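Local coordinates for protein high choriolytic enzyme 1 (Oryzias latipes, PDB 3VTG) that is a zinc-dependent astacin-family protease that helps break down the egg envelope, swelling it so that the young fish can hatch, at residues Y155-F160 and I169-N174. Sequence-based numbering, arbitrary orientation.
Sequences YGRDAF and ITPIPN
Ile169 reaches the start of the 155-160 loop with its CD1, which settles 3.6 Å from CB of Tyr155 and 3.9 Å from O of Gly156. This is the close-packed half of the contact: with CG1 anti to the carbonyl carbon (chi1 -56°) and chi2 extended, the methyl is carried to the root of Tyr155, while the phenol ring leads away to His109, a zinc ligand. Ile169 also touches Val120 and Ile122 of strand 120-122, the antiparallel neighbour of its own strand. One nearly straight backbone bond, Ile169 N to Arg157 O at 3.3 Å, pins the type I turn Gly156-Ala159 to the strand; Ser168 OG also bonds that carbonyl. Beyond it the contact becomes looser and wetter. Bent at chi3 (60°), Arg157 crosses Pro171 at about a right angle, its NH1 3.7 Å from Pro171 CD. A water donates to Ile169 O at 2.8 Å. Tyr155 matches the Met-turn tyrosine of astacins, which can bind zinc in relatives; here its side chain stands about 5 Å from the metal (nearest atoms), outside the ligands seen. Apolar contact probably helps hold its base, while Arg157 NH1 is taken up mainly by the Pro175 carbonyl and weakly by the water.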
ATOM      1  N   TYR A 155       2.514   7.309  -6.364  1.00  7.55           N
ATOM      2  CA  TYR A 155       2.010   7.297  -7.739  1.00  7.69           C
ATOM      3  C   TYR A 155       3.109   7.686  -8.731  1.00  7.81           C
ATOM      4  O   TYR A 155       3.989   8.498  -8.419  1.00  7.77           O
ATOM      5  CB  TYR A 155       0.875   8.312  -7.890  1.00  7.73           C
ATOM      6  CG  TYR A 155      -0.531   7.853  -7.544  1.00  7.80           C
ATOM      7  CD1 TYR A 155      -0.777   6.660  -6.854  1.00  7.86           C
ATOM      8  CD2 TYR A 155      -1.622   8.648  -7.891  1.00  7.83           C
ATOM      9  CE1 TYR A 155      -2.073   6.271  -6.539  1.00  7.98           C
ATOM     10  CE2 TYR A 155      -2.915   8.271  -7.581  1.00  7.90           C
ATOM     11  CZ  TYR A 155      -3.137   7.085  -6.910  1.00  7.95           C
ATOM     12  OH  TYR A 155      -4.428   6.721  -6.607  1.00  8.26           O
ATOM     13  N   GLY A 156       3.041   7.121  -9.932  1.00  8.04           N
ATOM     14  CA  GLY A 156       3.863   7.589 -11.046  1.00  8.37           C
ATOM     15  C   GLY A 156       3.412   8.971 -11.499  1.00  8.64           C
ATOM     16  O   GLY A 156       2.301   9.410 -11.169  1.00  8.68           O
ATOM     17  N   ARG A 157       4.266   9.651 -12.260  1.00  9.11           N
ATOM     18  CA  ARG A 157       4.004  11.032 -12.681  1.00  9.62           C
ATOM     19  C   ARG A 157       2.822  11.158 -13.641  1.00  9.58           C
ATOM     20  O   ARG A 157       2.256  12.242 -13.786  1.00  9.57           O
ATOM     21  CB  ARG A 157       5.263  11.674 -13.289  1.00 10.33           C
ATOM     22  CG  ARG A 157       5.717  11.086 -14.621  1.00 11.06           C
ATOM     23  CD  ARG A 157       7.062  11.654 -15.062  1.00 12.02           C
ATOM     24  NE  ARG A 157       8.130  11.375 -14.099  1.00 13.08           N
ATOM     25  CZ  ARG A 157       8.795  12.299 -13.403  1.00 13.53           C
ATOM     26  NH1 ARG A 157       8.526  13.590 -13.557  1.00 14.25           N
ATOM     27  NH2 ARG A 157       9.743  11.928 -12.550  1.00 14.22           N
ATOM     28  N   ASP A 158       2.465  10.048 -14.283  1.00  9.81           N
ATOM     29  CA  ASP A 158       1.383  10.018 -15.260  1.00 10.08           C
ATOM     30  C   ASP A 158       0.127   9.305 -14.749  1.00  9.78           C
ATOM     31  O   ASP A 158      -0.778   9.010 -15.525  1.00  9.73           O
ATOM     32  CB  ASP A 158       1.870   9.391 -16.579  1.00 10.96           C
ATOM     33  CG  ASP A 158       2.405   7.970 -16.405  1.00 11.66           C
ATOM     34  OD1 ASP A 158       2.624   7.529 -15.255  1.00 12.51           O
ATOM     35  OD2 ASP A 158       2.618   7.290 -17.435  1.00 12.73           O
ATOM     36  N   ALA A 159       0.068   9.040 -13.447  1.00  9.38           N
ATOM     37  CA  ALA A 159      -1.097   8.384 -12.855  1.00  9.10           C
ATOM     38  C   ALA A 159      -2.340   9.232 -13.090  1.00  8.87           C
ATOM     39  O   ALA A 159      -2.356  10.418 -12.760  1.00  8.66           O
ATOM     40  CB  ALA A 159      -0.880   8.148 -11.368  1.00  9.06           C
ATOM     41  N   PHE A 160      -3.362   8.622 -13.689  1.00  8.82           N
ATOM     42  CA  PHE A 160      -4.631   9.297 -13.996  1.00  8.90           C
ATOM     43  C   PHE A 160      -4.494  10.567 -14.850  1.00  8.95           C
ATOM     44  O   PHE A 160      -5.319  11.476 -14.758  1.00  8.88           O
ATOM     45  CB  PHE A 160      -5.425   9.575 -12.709  1.00  9.00           C
ATOM     46  CG  PHE A 160      -5.746   8.338 -11.921  1.00  9.10           C
ATOM     47  CD1 PHE A 160      -6.635   7.394 -12.423  1.00  9.28           C
ATOM     48  CD2 PHE A 160      -5.162   8.114 -10.681  1.00  9.21           C
ATOM     49  CE1 PHE A 160      -6.937   6.249 -11.704  1.00  9.36           C
ATOM     50  CE2 PHE A 160      -5.460   6.968  -9.957  1.00  9.35           C
ATOM     51  CZ  PHE A 160      -6.350   6.036 -10.469  1.00  9.38           C
ATOM     52  N   ILE A 169       1.597  14.567 -11.577  1.00  8.51           N
ATOM     53  CA  ILE A 169       2.499  14.901 -10.472  1.00  8.52           C
ATOM     54  C   ILE A 169       3.861  15.308 -11.017  1.00  8.54           C
ATOM     55  O   ILE A 169       4.432  14.608 -11.855  1.00  8.78           O
ATOM     56  CB  ILE A 169       2.699  13.706  -9.508  1.00  8.38           C
ATOM     57  CG1 ILE A 169       1.357  13.202  -8.967  1.00  8.32           C
ATOM     58  CG2 ILE A 169       3.638  14.079  -8.363  1.00  8.48           C
ATOM     59  CD1 ILE A 169       1.444  11.866  -8.259  1.00  8.36           C
ATOM     60  N   THR A 170       4.380  16.433 -10.528  1.00  8.55           N
ATOM     61  CA  THR A 170       5.736  16.867 -10.859  1.00  8.79           C
ATOM     62  C   THR A 170       6.544  17.043  -9.581  1.00  8.74           C
ATOM     63  O   THR A 170       6.213  17.895  -8.760  1.00  8.53           O
ATOM     64  CB  THR A 170       5.748  18.202 -11.628  1.00  8.81           C
ATOM     65  OG1 THR A 170       4.877  18.117 -12.763  1.00  8.95           O
ATOM     66  CG2 THR A 170       7.169  18.540 -12.091  1.00  9.01           C
ATOM     67  N   PRO A 171       7.605  16.235  -9.400  1.00  8.81           N
ATOM     68  CA  PRO A 171       8.493  16.448  -8.256  1.00  8.99           C
ATOM     69  C   PRO A 171       9.145  17.830  -8.304  1.00  9.27           C
ATOM     70  O   PRO A 171       9.498  18.309  -9.385  1.00  9.25           O
ATOM     71  CB  PRO A 171       9.552  15.353  -8.424  1.00  8.97           C
ATOM     72  CG  PRO A 171       8.870  14.292  -9.219  1.00  8.90           C
ATOM     73  CD  PRO A 171       7.994  15.044 -10.177  1.00  8.86           C
ATOM     74  N   ILE A 172       9.267  18.463  -7.140  1.00  9.58           N
ATOM     75  CA  ILE A 172       9.900  19.781  -7.015  1.00 10.11           C
ATOM     76  C   ILE A 172      10.972  19.728  -5.921  1.00 10.48           C
ATOM     77  O   ILE A 172      10.782  19.043  -4.918  1.00 10.33           O
ATOM     78  CB  ILE A 172       8.868  20.907  -6.728  1.00 10.14           C
ATOM     79  CG1 ILE A 172       8.055  20.617  -5.454  1.00 10.23           C
ATOM     80  CG2 ILE A 172       7.952  21.118  -7.933  1.00 10.15           C
ATOM     81  CD1 ILE A 172       7.227  21.784  -4.953  1.00 10.55           C
ATOM     82  N   PRO A 173      12.103  20.441  -6.106  1.00 10.93           N
ATOM     83  CA  PRO A 173      12.454  21.340  -7.210  1.00 11.35           C
ATOM     84  C   PRO A 173      13.098  20.642  -8.410  1.00 11.82           C
ATOM     85  O   PRO A 173      13.373  21.291  -9.420  1.00 12.46           O
ATOM     86  CB  PRO A 173      13.459  22.288  -6.561  1.00 11.50           C
ATOM     87  CG  PRO A 173      14.163  21.433  -5.563  1.00 11.39           C
ATOM     88  CD  PRO A 173      13.155  20.428  -5.069  1.00 11.16           C
ATOM     89  N   ASN A 174      13.343  19.339  -8.298  1.00 12.08           N
ATOM     90  CA  ASN A 174      13.917  18.563  -9.392  1.00 12.48           C
ATOM     91  C   ASN A 174      12.866  17.638 -10.006  1.00 12.59           C
ATOM     92  O   ASN A 174      12.520  16.615  -9.412  1.00 12.14           O
ATOM     93  CB  ASN A 174      15.131  17.762  -8.904  1.00 12.86           C
ATOM     94  CG  ASN A 174      15.829  16.999 -10.020  1.00 13.30           C
ATOM     95  OD1 ASN A 174      15.353  16.939 -11.156  1.00 13.52           O
ATOM     96  ND2 ASN A 174      16.968  16.401  -9.692  1.00 13.83           N
TER
HETATM   97  O   HOH W   1       6.340  15.239 -13.828  1.00 16.13           O